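Local structure of Tol-Pal system protein TolB (Acinetobacter baumannii, 7MX5) at residues 139-144 / 392-397; 301-306 / 319-324; 15-20 / 40-45; 208-213 / 228-233. The protein probably acts as the periplasmic component of the Tol-Pal system, which supports outer-membrane invagination during cell division and outer-membrane integrity. All blocks are in the same frame, centred on the assembly; numbering follows the deposited sequence.

Contact 1. Residues 139-144 / 392-397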
loop_
_atom_site.group_PDB
_atom_site.type_symbol
_atom_site.label_atom_id
_atom_site.label_comp_id
_atom_site.label_asym_id
_atom_site.label_seq_id
_atom_site.Cartn_x
_atom_site.Cartn_y
_atom_site.Cartn_z
ATOM N N VAL A 139 4.979 -11.018 -1.661
ATOM C CA VAL A 139 5.689 -12.283 -1.807
ATOM C C VAL A 139 4.686 -13.345 -2.231
ATOM O O VAL A 139 3.749 -13.656 -1.486
ATOM C CB VAL A 139 6.402 -12.698 -0.511
ATOM C CG1 VAL A 139 7.109 -14.031 -0.706
ATOM C CG2 VAL A 139 7.388 -11.625 -0.081
ATOM N N LEU A 140 4.885 -13.900 -3.424
ATOM C CA LEU A 140 4.060 -14.994 -3.917
ATOM C C LEU A 140 4.631 -16.317 -3.424
ATOM O O LEU A 140 5.812 -16.609 -3.637
ATOM C CB LEU A 140 3.995 -14.981 -5.445
ATOM C CG LEU A 140 3.292 -13.787 -6.092
ATOM C CD1 LEU A 140 3.406 -13.855 -7.607
ATOM C CD2 LEU A 140 1.834 -13.732 -5.665
ATOM N N ARG A 141 3.792 -17.109 -2.763
ATOM C CA ARG A 141 4.178 -18.417 -2.249
ATOM C C ARG A 141 3.435 -19.490 -3.031
ATOM O O ARG A 141 2.199 -19.508 -3.045
ATOM C CB ARG A 141 3.874 -18.535 -0.756
ATOM C CG ARG A 141 4.567 -17.496 0.105
ATOM C CD ARG A 141 4.288 -17.740 1.577
ATOM N NE ARG A 141 4.846 -16.695 2.424
ATOM C CZ ARG A 141 4.753 -16.675 3.747
ATOM N NH1 ARG A 141 4.132 -17.637 4.409
ATOM N NH2 ARG A 141 5.296 -15.666 4.421
ATOM N N ASN A 142 4.185 -20.377 -3.679
ATOM C CA ASN A 142 3.607 -21.456 -4.476
ATOM C C ASN A 142 4.422 -22.725 -4.261
ATOM O O ASN A 142 5.467 -22.916 -4.902
ATOM C CB ASN A 142 3.556 -21.088 -5.957
ATOM C CG ASN A 142 2.544 -21.914 -6.727
ATOM O OD1 ASN A 142 2.019 -22.906 -6.220
ATOM N ND2 ASN A 142 2.271 -21.513 -7.961
ATOM N N PRO A 143 3.979 -23.614 -3.366
ATOM C CA PRO A 143 4.658 -24.911 -3.235
ATOM C C PRO A 143 4.475 -25.800 -4.449
ATOM O O PRO A 143 5.250 -26.749 -4.624
ATOM C CB PRO A 143 4.021 -25.533 -1.981
ATOM C CG PRO A 143 3.054 -24.515 -1.445
ATOM C CD PRO A 143 2.787 -23.512 -2.512
ATOM N N ALA A 144 3.480 -25.523 -5.291
ATOM C CA ALA A 144 3.324 -26.202 -6.571
ATOM C C ALA A 144 4.302 -25.695 -7.622
ATOM O O ALA A 144 4.124 -25.985 -8.810
ATOM C CB ALA A 144 1.888 -26.052 -7.077
ATOM N N VAL A 392 -0.701 -14.868 -1.806
ATOM C CA VAL A 392 0.035 -13.611 -1.740
ATOM C C VAL A 392 0.126 -13.198 -0.278
ATOM O O VAL A 392 -0.888 -13.183 0.431
ATOM C CB VAL A 392 -0.642 -12.514 -2.580
ATOM C CG1 VAL A 392 0.398 -11.557 -3.134
ATOM C CG2 VAL A 392 -1.462 -13.137 -3.698
ATOM N N ARG A 393 1.333 -12.864 0.172
ATOM C CA ARG A 393 1.572 -12.591 1.582
ATOM C C ARG A 393 2.450 -11.360 1.746
ATOM O O ARG A 393 3.216 -10.988 0.853
ATOM C CB ARG A 393 2.230 -13.787 2.287
ATOM C CG ARG A 393 1.577 -15.127 1.995
ATOM C CD ARG A 393 0.405 -15.368 2.925
ATOM N NE ARG A 393 0.733 -15.024 4.302
ATOM C CZ ARG A 393 0.939 -15.910 5.266
ATOM N NH1 ARG A 393 0.850 -17.211 5.037
ATOM N NH2 ARG A 393 1.240 -15.483 6.488
ATOM N N GLU A 394 2.320 -10.734 2.917
ATOM C CA GLU A 394 3.179 -9.660 3.406
ATOM C C GLU A 394 3.294 -8.504 2.419
ATOM O O GLU A 394 4.382 -8.257 1.883
ATOM C CB GLU A 394 4.566 -10.216 3.732
ATOM C CG GLU A 394 4.708 -10.711 5.163
ATOM C CD GLU A 394 5.898 -11.632 5.351
ATOM O OE1 GLU A 394 6.302 -12.296 4.372
ATOM O OE2 GLU A 394 6.431 -11.693 6.479
ATOM N N PRO A 395 2.217 -7.768 2.161
ATOM C CA PRO A 395 2.314 -6.607 1.275
ATOM C C PRO A 395 2.945 -5.416 1.980
ATOM O O PRO A 395 2.930 -5.297 3.207
ATOM C CB PRO A 395 0.854 -6.320 0.911
ATOM C CG PRO A 395 0.093 -6.779 2.105
ATOM C CD PRO A 395 0.841 -7.972 2.651
ATOM N N ALA A 396 3.511 -4.523 1.170
ATOM C CA ALA A 396 4.135 -3.307 1.687
ATOM C C ALA A 396 3.959 -2.205 0.652
ATOM O O ALA A 396 4.619 -2.223 -0.392
ATOM C CB ALA A 396 5.611 -3.534 2.004
ATOM N N TRP A 397 3.071 -1.257 0.942
ATOM C CA TRP A 397 2.835 -0.139 0.038
ATOM C C TRP A 397 4.026 0.810 0.058
ATOM O O TRP A 397 4.463 1.250 1.125
ATOM C CB TRP A 397 1.561 0.601 0.440
ATOM C CG TRP A 397 0.811 1.212 -0.707
ATOM C CD1 TRP A 397 1.326 1.994 -1.701
ATOM C CD2 TRP A 397 -0.594 1.101 -0.970
ATOM N NE1 TRP A 397 0.329 2.372 -2.568
ATOM C CE2 TRP A 397 -0.859 1.837 -2.142
ATOM C CE3 TRP A 397 -1.652 0.449 -0.330
ATOM C CZ2 TRP A 397 -2.138 1.939 -2.687
ATOM C CZ3 TRP A 397 -2.921 0.551 -0.872
ATOM C CH2 TRP A 397 -3.152 1.290 -2.039
HETATM O O HOH W 1 6.425 -14.171 2.518
#
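Arg-141 lays its guanidinium group over the side chain of Arg-393, with NE of Arg-141 3.7 Å from CG of Arg-393, which lies over one face of the flat group. The Arg-141 chain runs straight from CG to NE (chi3 -175°), whereas Arg-393 folds at chi2 and chi3 and brings its own guanidinium beneath Arg-141 NH1. The two planes differ by 34°, and the NH1 atoms of Arg-141 and Arg-393 are 3.4 Å apart. Acidic groups probably offset this like-charge approach: Arg-141 NH2 forms a salt bridge with Glu-394 OE1 at 3.5 Å, and Arg-393 NH2 pairs with Glu-349. Water 1 bridges the former pair, accepting from Arg-141 NH2 at 2.7 Å and donating to Glu-394 OE1. Glu-394 OE2 is held by Ser-174.

Beneath the charges, Val-139 and Arg-393 form an antiparallel hydrogen-bonded pair, with Arg-393 N 3.0 Å from Val-139 O. On the other sheet face, Leu-140 CD2 meets Val-392 CG1 at 3.6 Å. The contact closes the six-bladed propeller: C-terminal strand 391-397 joins strand 135-141 in one blade, with strand 150-156 beyond it and strands 172-177 and 359-366 of the adjoining blades packed alongside.

Contact 2. Residues 301-306 / 319-324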
loop_
_atom_site.group_PDB
_atom_site.type_symbol
_atom_site.label_atom_id
_atom_site.label_comp_id
_atom_site.label_asym_id
_atom_site.label_seq_id
_atom_site.Cartn_x
_atom_site.Cartn_y
_atom_site.Cartn_z
ATOM N N GLY A 301 -9.860 -5.290 23.599
ATOM C CA GLY A 301 -9.740 -6.674 23.190
ATOM C C GLY A 301 -8.582 -7.398 23.850
ATOM O O GLY A 301 -7.787 -6.837 24.605
ATOM N N SER A 302 -8.497 -8.691 23.543
ATOM C CA SER A 302 -7.465 -9.565 24.079
ATOM C C SER A 302 -6.311 -9.783 23.112
ATOM O O SER A 302 -5.381 -10.528 23.437
ATOM C CB SER A 302 -8.072 -10.918 24.462
ATOM O OG SER A 302 -9.109 -11.270 23.564
ATOM N N PHE A 303 -6.345 -9.160 21.937
ATOM C CA PHE A 303 -5.320 -9.387 20.925
ATOM C C PHE A 303 -5.237 -8.168 20.022
ATOM O O PHE A 303 -6.195 -7.854 19.310
ATOM C CB PHE A 303 -5.630 -10.646 20.112
ATOM C CG PHE A 303 -4.546 -11.035 19.141
ATOM C CD1 PHE A 303 -4.463 -10.437 17.892
ATOM C CD2 PHE A 303 -3.622 -12.011 19.471
ATOM C CE1 PHE A 303 -3.470 -10.797 16.999
ATOM C CE2 PHE A 303 -2.628 -12.376 18.583
ATOM C CZ PHE A 303 -2.552 -11.768 17.345
ATOM N N ASN A 304 -4.093 -7.489 20.057
ATOM C CA ASN A 304 -3.786 -6.401 19.136
ATOM C C ASN A 304 -2.320 -6.529 18.758
ATOM O O ASN A 304 -1.453 -6.505 19.635
ATOM C CB ASN A 304 -4.072 -5.034 19.763
ATOM C CG ASN A 304 -5.531 -4.854 20.134
ATOM O OD1 ASN A 304 -6.319 -4.316 19.357
ATOM N ND2 ASN A 304 -5.897 -5.301 21.330
ATOM N N ALA A 305 -2.042 -6.675 17.467
ATOM C CA ALA A 305 -0.684 -6.981 17.038
ATOM C C ALA A 305 -0.491 -6.536 15.597
ATOM O O ALA A 305 -1.442 -6.166 14.904
ATOM C CB ALA A 305 -0.384 -8.474 17.188
ATOM N N ARG A 306 0.769 -6.582 15.158
ATOM C CA ARG A 306 1.149 -6.305 13.773
ATOM C C ARG A 306 0.691 -4.913 13.340
ATOM O O ARG A 306 0.074 -4.730 12.289
ATOM C CB ARG A 306 0.609 -7.384 12.829
ATOM C CG ARG A 306 1.382 -8.700 12.869
ATOM C CD ARG A 306 0.951 -9.579 14.034
ATOM N NE ARG A 306 2.075 -10.286 14.637
ATOM C CZ ARG A 306 1.973 -11.126 15.659
ATOM N NH1 ARG A 306 0.805 -11.397 16.217
ATOM N NH2 ARG A 306 3.070 -11.709 16.132
ATOM N N VAL A 319 -3.757 -5.891 13.457
ATOM C CA VAL A 319 -4.549 -7.113 13.497
ATOM C C VAL A 319 -5.228 -7.178 14.857
ATOM O O VAL A 319 -4.557 -7.189 15.896
ATOM C CB VAL A 319 -3.682 -8.357 13.246
ATOM C CG1 VAL A 319 -4.406 -9.615 13.706
ATOM C CG2 VAL A 319 -3.321 -8.457 11.775
ATOM N N HIS A 320 -6.558 -7.211 14.852
ATOM C CA HIS A 320 -7.357 -7.154 16.067
ATOM C C HIS A 320 -8.194 -8.420 16.174
ATOM O O HIS A 320 -8.815 -8.842 15.193
ATOM C CB HIS A 320 -8.254 -5.913 16.064
ATOM C CG HIS A 320 -9.033 -5.721 17.326
ATOM N ND1 HIS A 320 -8.504 -5.102 18.440
ATOM C CD2 HIS A 320 -10.304 -6.054 17.649
ATOM C CE1 HIS A 320 -9.416 -5.069 19.395
ATOM N NE2 HIS A 320 -10.517 -5.641 18.942
ATOM N N ARG A 321 -8.207 -9.023 17.361
ATOM C CA ARG A 321 -8.920 -10.278 17.598
ATOM C C ARG A 321 -9.745 -10.174 18.872
ATOM O O ARG A 321 -9.234 -10.401 19.977
ATOM C CB ARG A 321 -7.950 -11.456 17.686
ATOM C CG ARG A 321 -8.344 -12.652 16.849
ATOM C CD ARG A 321 -8.593 -13.885 17.698
ATOM N NE ARG A 321 -7.391 -14.328 18.394
ATOM C CZ ARG A 321 -6.815 -15.509 18.212
ATOM N NH1 ARG A 321 -7.296 -16.388 17.349
ATOM N NH2 ARG A 321 -5.727 -15.813 18.914
ATOM N N PRO A 322 -11.024 -9.825 18.761
ATOM C CA PRO A 322 -11.926 -9.996 19.907
ATOM C C PRO A 322 -12.017 -11.471 20.267
ATOM O O PRO A 322 -12.222 -12.324 19.401
ATOM C CB PRO A 322 -13.269 -9.442 19.412
ATOM C CG PRO A 322 -13.029 -8.841 18.077
ATOM C CD PRO A 322 -11.671 -9.208 17.590
ATOM N N SER A 323 -11.858 -11.766 21.563
ATOM C CA SER A 323 -11.711 -13.145 22.021
ATOM C C SER A 323 -12.835 -14.059 21.549
ATOM O O SER A 323 -12.654 -15.282 21.516
ATOM C CB SER A 323 -11.627 -13.183 23.550
ATOM O OG SER A 323 -12.877 -12.872 24.138
ATOM N N GLY A 324 -13.986 -13.503 21.181
ATOM C CA GLY A 324 -15.072 -14.307 20.663
ATOM C C GLY A 324 -14.860 -14.751 19.230
ATOM O O GLY A 324 -15.105 -15.912 18.893
#
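Phe-303 and Val-319 make the dense end of this contact, with Val-319 CG1 set at the edge of the phenyl ring, 3.6 Å from Phe-303 CE1. The ring gets there because its CG lies anti to the backbone N (chi1 -174°). Phe-303 and Arg-321 face each other in the backbone register with both CB atoms directed across the contact, which leaves Phe-303 CB 3.5 Å from Arg-321 CB. Backbone bonds pin the same region: Val-319 N donates to Ala-305 O at 2.7 Å, and Arg-321 N reaches Phe-303 O at 3.0 Å. On the opposite sheet face, Asn-304 and His-320 point the same way, and His-320 ND1 donates to Asn-304 OD1; the modelled separation is so short that its exact length is doubtful. Asn-304 ND2 is held by Lys-300 O and Gln-283 OE1.

Toward solvent the evidence thins. The Arg-321 guanidinium carbon CZ stands 5.2 Å from the Phe-303 ring centroid, at most a weak cation-pi attraction. Ser-302 OG comes within 3.2 Å of Ser-323 CB, yet Ser-323 is poorly ordered, so the fit there is loosely defined. The paired register is that of an antiparallel beta hairpin, here the first two strands of a four-stranded propeller blade.

Contact 3. Residues 15-20 / 40-45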
loop_
_atom_site.group_PDB
_atom_site.type_symbol
_atom_site.label_atom_id
_atom_site.label_comp_id
_atom_site.label_asym_id
_atom_site.label_seq_id
_atom_site.Cartn_x
_atom_site.Cartn_y
_atom_site.Cartn_z
ATOM N N PRO A 15 -20.244 10.554 -5.619
ATOM C CA PRO A 15 -20.419 11.382 -6.818
ATOM C C PRO A 15 -19.902 10.661 -8.054
ATOM O O PRO A 15 -18.955 9.874 -7.994
ATOM C CB PRO A 15 -19.598 12.642 -6.520
ATOM C CG PRO A 15 -19.326 12.627 -5.065
ATOM C CD PRO A 15 -19.493 11.237 -4.551
ATOM N N LYS A 16 -20.548 10.931 -9.182
ATOM C CA LYS A 16 -20.197 10.310 -10.450
ATOM C C LYS A 16 -19.340 11.256 -11.280
ATOM O O LYS A 16 -19.516 12.476 -11.246
ATOM C CB LYS A 16 -21.455 9.915 -11.228
ATOM C CG LYS A 16 -22.554 9.327 -10.355
ATOM C CD LYS A 16 -23.832 9.096 -11.144
ATOM C CE LYS A 16 -24.744 8.098 -10.444
ATOM N NZ LYS A 16 -24.371 7.898 -9.016
ATOM N N ILE A 17 -18.399 10.683 -12.022
ATOM C CA ILE A 17 -17.471 11.446 -12.848
ATOM C C ILE A 17 -17.599 10.943 -14.277
ATOM O O ILE A 17 -17.164 9.828 -14.593
ATOM C CB ILE A 17 -16.023 11.325 -12.355
ATOM C CG1 ILE A 17 -15.930 11.679 -10.870
ATOM C CG2 ILE A 17 -15.108 12.221 -13.175
ATOM C CD1 ILE A 17 -14.601 11.325 -10.251
ATOM N N ALA A 18 -18.193 11.759 -15.143
ATOM C CA ALA A 18 -18.250 11.437 -16.561
ATOM C C ALA A 18 -16.887 11.687 -17.191
ATOM O O ALA A 18 -16.257 12.719 -16.944
ATOM C CB ALA A 18 -19.322 12.271 -17.261
ATOM N N ILE A 19 -16.425 10.735 -17.996
ATOM C CA ILE A 19 -15.157 10.856 -18.701
ATOM C C ILE A 19 -15.433 10.641 -20.185
ATOM O O ILE A 19 -15.706 9.515 -20.617
ATOM C CB ILE A 19 -14.095 9.874 -18.173
ATOM C CG1 ILE A 19 -12.864 9.863 -19.080
ATOM C CG2 ILE A 19 -14.674 8.470 -17.977
ATOM C CD1 ILE A 19 -11.838 8.831 -18.679
ATOM N N VAL A 20 -15.394 11.720 -20.955
ATOM C CA VAL A 20 -15.639 11.613 -22.397
ATOM C C VAL A 20 -14.450 10.915 -23.050
ATOM O O VAL A 20 -13.294 11.277 -22.765
ATOM C CB VAL A 20 -15.864 12.998 -23.003
ATOM C CG1 VAL A 20 -15.938 12.910 -24.521
ATOM C CG2 VAL A 20 -17.125 13.630 -22.436
ATOM N N GLY A 40 -12.440 4.443 -4.230
ATOM C CA GLY A 40 -13.128 4.354 -2.959
ATOM C C GLY A 40 -13.970 5.557 -2.602
ATOM O O GLY A 40 -14.609 5.551 -1.543
ATOM N N ARG A 41 -13.995 6.586 -3.450
ATOM C CA ARG A 41 -14.754 7.798 -3.185
ATOM C C ARG A 41 -15.601 8.259 -4.360
ATOM O O ARG A 41 -16.400 9.187 -4.187
ATOM C CB ARG A 41 -13.811 8.944 -2.784
ATOM C CG ARG A 41 -13.542 9.045 -1.295
ATOM C CD ARG A 41 -13.134 10.459 -0.917
ATOM N NE ARG A 41 -13.911 11.458 -1.641
ATOM C CZ ARG A 41 -14.206 12.663 -1.173
ATOM N NH1 ARG A 41 -13.800 13.058 0.022
ATOM N NH2 ARG A 41 -14.925 13.493 -1.923
ATOM N N PHE A 42 -15.451 7.663 -5.541
ATOM C CA PHE A 42 -16.185 8.100 -6.718
ATOM C C PHE A 42 -16.494 6.903 -7.602
ATOM O O PHE A 42 -15.935 5.815 -7.437
ATOM C CB PHE A 42 -15.398 9.141 -7.525
ATOM C CG PHE A 42 -14.997 10.352 -6.738
ATOM C CD1 PHE A 42 -15.883 11.399 -6.554
ATOM C CD2 PHE A 42 -13.728 10.448 -6.191
ATOM C CE1 PHE A 42 -15.516 12.517 -5.833
ATOM C CE2 PHE A 42 -13.355 11.563 -5.469
ATOM C CZ PHE A 42 -14.249 12.599 -5.290
ATOM N N THR A 43 -17.405 7.121 -8.546
ATOM C CA THR A 43 -17.646 6.216 -9.658
ATOM C C THR A 43 -17.492 6.996 -10.957
ATOM O O THR A 43 -17.621 8.223 -10.986
ATOM C CB THR A 43 -19.041 5.578 -9.588
ATOM O OG1 THR A 43 -20.035 6.557 -9.917
ATOM C CG2 THR A 43 -19.314 5.027 -8.196
ATOM N N SER A 44 -17.207 6.275 -12.039
ATOM C CA SER A 44 -16.954 6.910 -13.323
ATOM C C SER A 44 -17.519 6.054 -14.447
ATOM O O SER A 44 -17.639 4.833 -14.318
ATOM C CB SER A 44 -15.454 7.147 -13.545
ATOM O OG SER A 44 -15.212 7.725 -14.815
ATOM N N SER A 45 -17.861 6.711 -15.553
ATOM C CA SER A 45 -18.420 6.027 -16.709
ATOM C C SER A 45 -18.101 6.823 -17.967
ATOM O O SER A 45 -17.877 8.035 -17.920
ATOM C CB SER A 45 -19.933 5.829 -16.571
ATOM O OG SER A 45 -20.352 4.650 -17.235
#
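Residues 16-19 and 43-45 run as parallel strands, their short axes 4.6 Å apart at closest approach and inclined by 26°. Lys-16 pairs with Thr-43, Ile-17 with Ser-44 and Ala-18 with Ser-45. The bonds pass back and forth between the chains: Thr-43 N donates to Pro-15 O, Ile-17 N to Thr-43 O at 2.8 Å, and Ile-19 N to Ser-45 O at 3.1 Å. Ser-45 N reaches Ile-17 O only weakly, at 3.3 Å.

That carbonyl has a second, shorter donor. Ser-44 OG gives its proton to Ile-17 O at 2.9 Å, its hydroxyl being swung anti to the Ser-44 backbone N (chi1 178°); the approach is tilted 19° from the carbonyl plane. Ile-19 CG2 lies against the same hydroxyl, 3.3 Å from Ser-44 OG. On the face shared by Ile-17 and Ser-44, Ile-17 sends its CD1 branch to the root of the phenyl side chain, 3.6 Å from Phe-42 CB. Pro-15 flanks the CD1/CE1 side of that ring, with Pro-15 CG 3.9 Å from Phe-42 CE1, while the Pro-15 carbonyl oxygen lies in the ring plane at its edge.

Helix 29-37 connects the strands in a beta-alpha-beta unit of the TolB amino-terminal domain, and Ile-17 packs on its Leu-36 and, together with Phe-42, on Leu-125 of helix 110-126. The chemistry implies a divided role: apolar groups seat the strands against the helices, while the buried Ser-44 hydroxyl is satisfied by Ile-17 O, an acceptor it shares with Ser-45 N.

Contact 4. Residues 208-213 / 228-233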
loop_
_atom_site.group_PDB
_atom_site.type_symbol
_atom_site.label_atom_id
_atom_site.label_comp_id
_atom_site.label_asym_id
_atom_site.label_seq_id
_atom_site.Cartn_x
_atom_site.Cartn_y
_atom_site.Cartn_z
ATOM N N VAL A 208 24.181 -7.577 1.867
ATOM C CA VAL A 208 23.734 -8.202 3.108
ATOM C C VAL A 208 23.787 -7.169 4.224
ATOM O O VAL A 208 24.855 -6.643 4.552
ATOM C CB VAL A 208 24.586 -9.429 3.455
ATOM C CG1 VAL A 208 24.334 -9.853 4.895
ATOM C CG2 VAL A 208 24.263 -10.563 2.516
ATOM N N ILE A 209 22.628 -6.877 4.810
ATOM C CA ILE A 209 22.582 -5.969 5.948
ATOM C C ILE A 209 23.005 -6.691 7.222
ATOM O O ILE A 209 23.909 -6.243 7.936
ATOM C CB ILE A 209 21.178 -5.353 6.077
ATOM C CG1 ILE A 209 20.957 -4.296 4.991
ATOM C CG2 ILE A 209 21.003 -4.738 7.435
ATOM C CD1 ILE A 209 21.961 -3.165 5.026
ATOM N N THR A 210 22.371 -7.824 7.518
ATOM C CA THR A 210 22.750 -8.643 8.660
ATOM C C THR A 210 22.380 -10.092 8.377
ATOM O O THR A 210 21.523 -10.381 7.537
ATOM C CB THR A 210 22.082 -8.164 9.956
ATOM O OG1 THR A 210 22.702 -8.803 11.079
ATOM C CG2 THR A 210 20.596 -8.489 9.949
ATOM N N SER A 211 23.041 -11.002 9.093
ATOM C CA SER A 211 22.827 -12.433 8.908
ATOM C C SER A 211 23.453 -13.238 10.039
ATOM O O SER A 211 24.678 -13.240 10.198
ATOM C CB SER A 211 23.403 -12.891 7.567
ATOM O OG SER A 211 22.996 -14.214 7.261
ATOM N N PHE A 212 22.631 -13.930 10.823
ATOM C CA PHE A 212 23.135 -14.800 11.879
ATOM C C PHE A 212 22.080 -15.862 12.180
ATOM O O PHE A 212 21.113 -16.034 11.430
ATOM C CB PHE A 212 23.523 -13.994 13.124
ATOM C CG PHE A 212 22.519 -12.951 13.515
ATOM C CD1 PHE A 212 21.446 -13.273 14.327
ATOM C CD2 PHE A 212 22.656 -11.642 13.080
ATOM C CE1 PHE A 212 20.525 -12.313 14.691
ATOM C CE2 PHE A 212 21.737 -10.678 13.441
ATOM C CZ PHE A 212 20.670 -11.014 14.248
ATOM N N LYS A 213 22.270 -16.575 13.292
ATOM C CA LYS A 213 21.470 -17.759 13.586
ATOM C C LYS A 213 20.095 -17.404 14.142
ATOM O O LYS A 213 19.112 -18.095 13.853
ATOM C CB LYS A 213 22.223 -18.657 14.566
ATOM C CG LYS A 213 23.112 -17.890 15.534
ATOM C CD LYS A 213 23.863 -18.820 16.473
ATOM C CE LYS A 213 25.203 -18.223 16.876
ATOM N NZ LYS A 213 25.585 -18.591 18.268
ATOM N N MET A 228 17.789 1.076 11.001
ATOM C CA MET A 228 16.856 0.017 10.644
ATOM C C MET A 228 16.575 -0.838 11.871
ATOM O O MET A 228 17.495 -1.199 12.609
ATOM C CB MET A 228 17.409 -0.861 9.512
ATOM C CG MET A 228 16.664 -2.175 9.324
ATOM S SD MET A 228 17.554 -3.355 8.293
ATOM C CE MET A 228 18.256 -4.413 9.557
ATOM N N LEU A 229 15.301 -1.150 12.087
ATOM C CA LEU A 229 14.891 -2.068 13.137
ATOM C C LEU A 229 14.676 -3.460 12.557
ATOM O O LEU A 229 14.314 -3.616 11.388
ATOM C CB LEU A 229 13.608 -1.592 13.821
ATOM C CG LEU A 229 13.711 -0.369 14.732
ATOM C CD1 LEU A 229 12.340 0.253 14.927
ATOM C CD2 LEU A 229 14.332 -0.733 16.069
ATOM N N PHE A 230 14.904 -4.473 13.388
ATOM C CA PHE A 230 14.686 -5.850 12.972
ATOM C C PHE A 230 14.498 -6.716 14.206
ATOM O O PHE A 230 14.906 -6.354 15.313
ATOM C CB PHE A 230 15.842 -6.375 12.108
ATOM C CG PHE A 230 17.173 -6.406 12.809
ATOM C CD1 PHE A 230 17.916 -5.248 12.972
ATOM C CD2 PHE A 230 17.687 -7.598 13.291
ATOM C CE1 PHE A 230 19.142 -5.278 13.610
ATOM C CE2 PHE A 230 18.913 -7.635 13.929
ATOM C CZ PHE A 230 19.642 -6.474 14.087
ATOM N N THR A 231 13.863 -7.866 13.999
ATOM C CA THR A 231 13.618 -8.831 15.058
ATOM C C THR A 231 14.628 -9.966 14.969
ATOM O O THR A 231 14.960 -10.434 13.876
ATOM C CB THR A 231 12.198 -9.394 14.972
ATOM O OG1 THR A 231 11.281 -8.339 14.655
ATOM C CG2 THR A 231 11.798 -10.029 16.295
ATOM N N ALA A 232 15.115 -10.403 16.127
ATOM C CA ALA A 232 16.098 -11.473 16.185
ATOM C C ALA A 232 16.098 -12.066 17.584
ATOM O O ALA A 232 15.939 -11.343 18.571
ATOM C CB ALA A 232 17.497 -10.968 15.820
ATOM N N SER A 233 16.279 -13.380 17.659
ATOM C CA SER A 233 16.330 -14.112 18.922
ATOM C C SER A 233 17.654 -14.864 18.963
ATOM O O SER A 233 17.728 -16.010 18.516
ATOM C CB SER A 233 15.151 -15.071 19.051
ATOM O OG SER A 233 14.856 -15.693 17.813
#
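Beside Ala-232, whose methyl group meets the Phe-212 ring, Ser-233 OG is gripped by Asn-216 OD1 through a hydrogen bond and by Gly-214 O through a weak one. Those polar bonds anchor the end of the strand to its own blade; between residues 208-213 and 228-233 themselves no hydrogen bond forms, and the contact is wholly apolar.

The backbones run nearly the same way, with end-to-end directions 10° apart, but the CA atoms of Ile-209 and Met-228 are 9.5 Å from each other. This is a separation for side chains to bridge, not for sheet pairing. Phe-212 CE1 comes to 3.5 Å from Ala-232 CB, which lies in the plane of the ring at its edge. The same rim faces a second ring, with Phe-212 CZ 3.8 Å from Phe-230 CE2; because each atom lies near the plane of the other ring, the rings meet rim to rim and do not stack. Over one face of Phe-230 sits the Thr-210 methyl, the separation from Thr-210 CG2 to Phe-230 CE2 being 4.4 Å. At the far end, Ile-209 CG2 touches Met-228 CE at 3.5 Å, and the bend at the methionine thioether (chi3 100°) helps turn that methyl group to the isoleucine.

Ile-209 and Thr-210 both face Ile-196 in a classic beta bulge, consistent with both residues directing their side chains toward 228-233. Strand 206-211 is the outermost strand of one propeller blade, beside strand 195-200, and it packs on strand 227-232 of the next blade, which lies between strands 215-221 and 239-244.

How the contacts relate
Contacts 1, 2 and 4 belong to the propeller, whereas contact 3 lies in the amino-terminal domain, its centre about 47 Å from that of contact 4. Contact 1 pairs strand 135-141 with the C-terminal strand 391-397, so contacts 2 and 4 are nested within the loop it closes. Contacts 1 and 2 pair antiparallel strands inside a blade and contact 3 pairs parallel ones, each through backbone bonds; contact 4 instead joins two blades without any. Chemistry follows place: contact 4 is buried and apolar, contact 1 carries partly exposed arginines with acidic partners, contact 2 grades from a phenylalanine packed on a valine to a loose edge with a poorly ordered serine, and contact 3 combines a buried hydroxyl with helix-facing apolar groups.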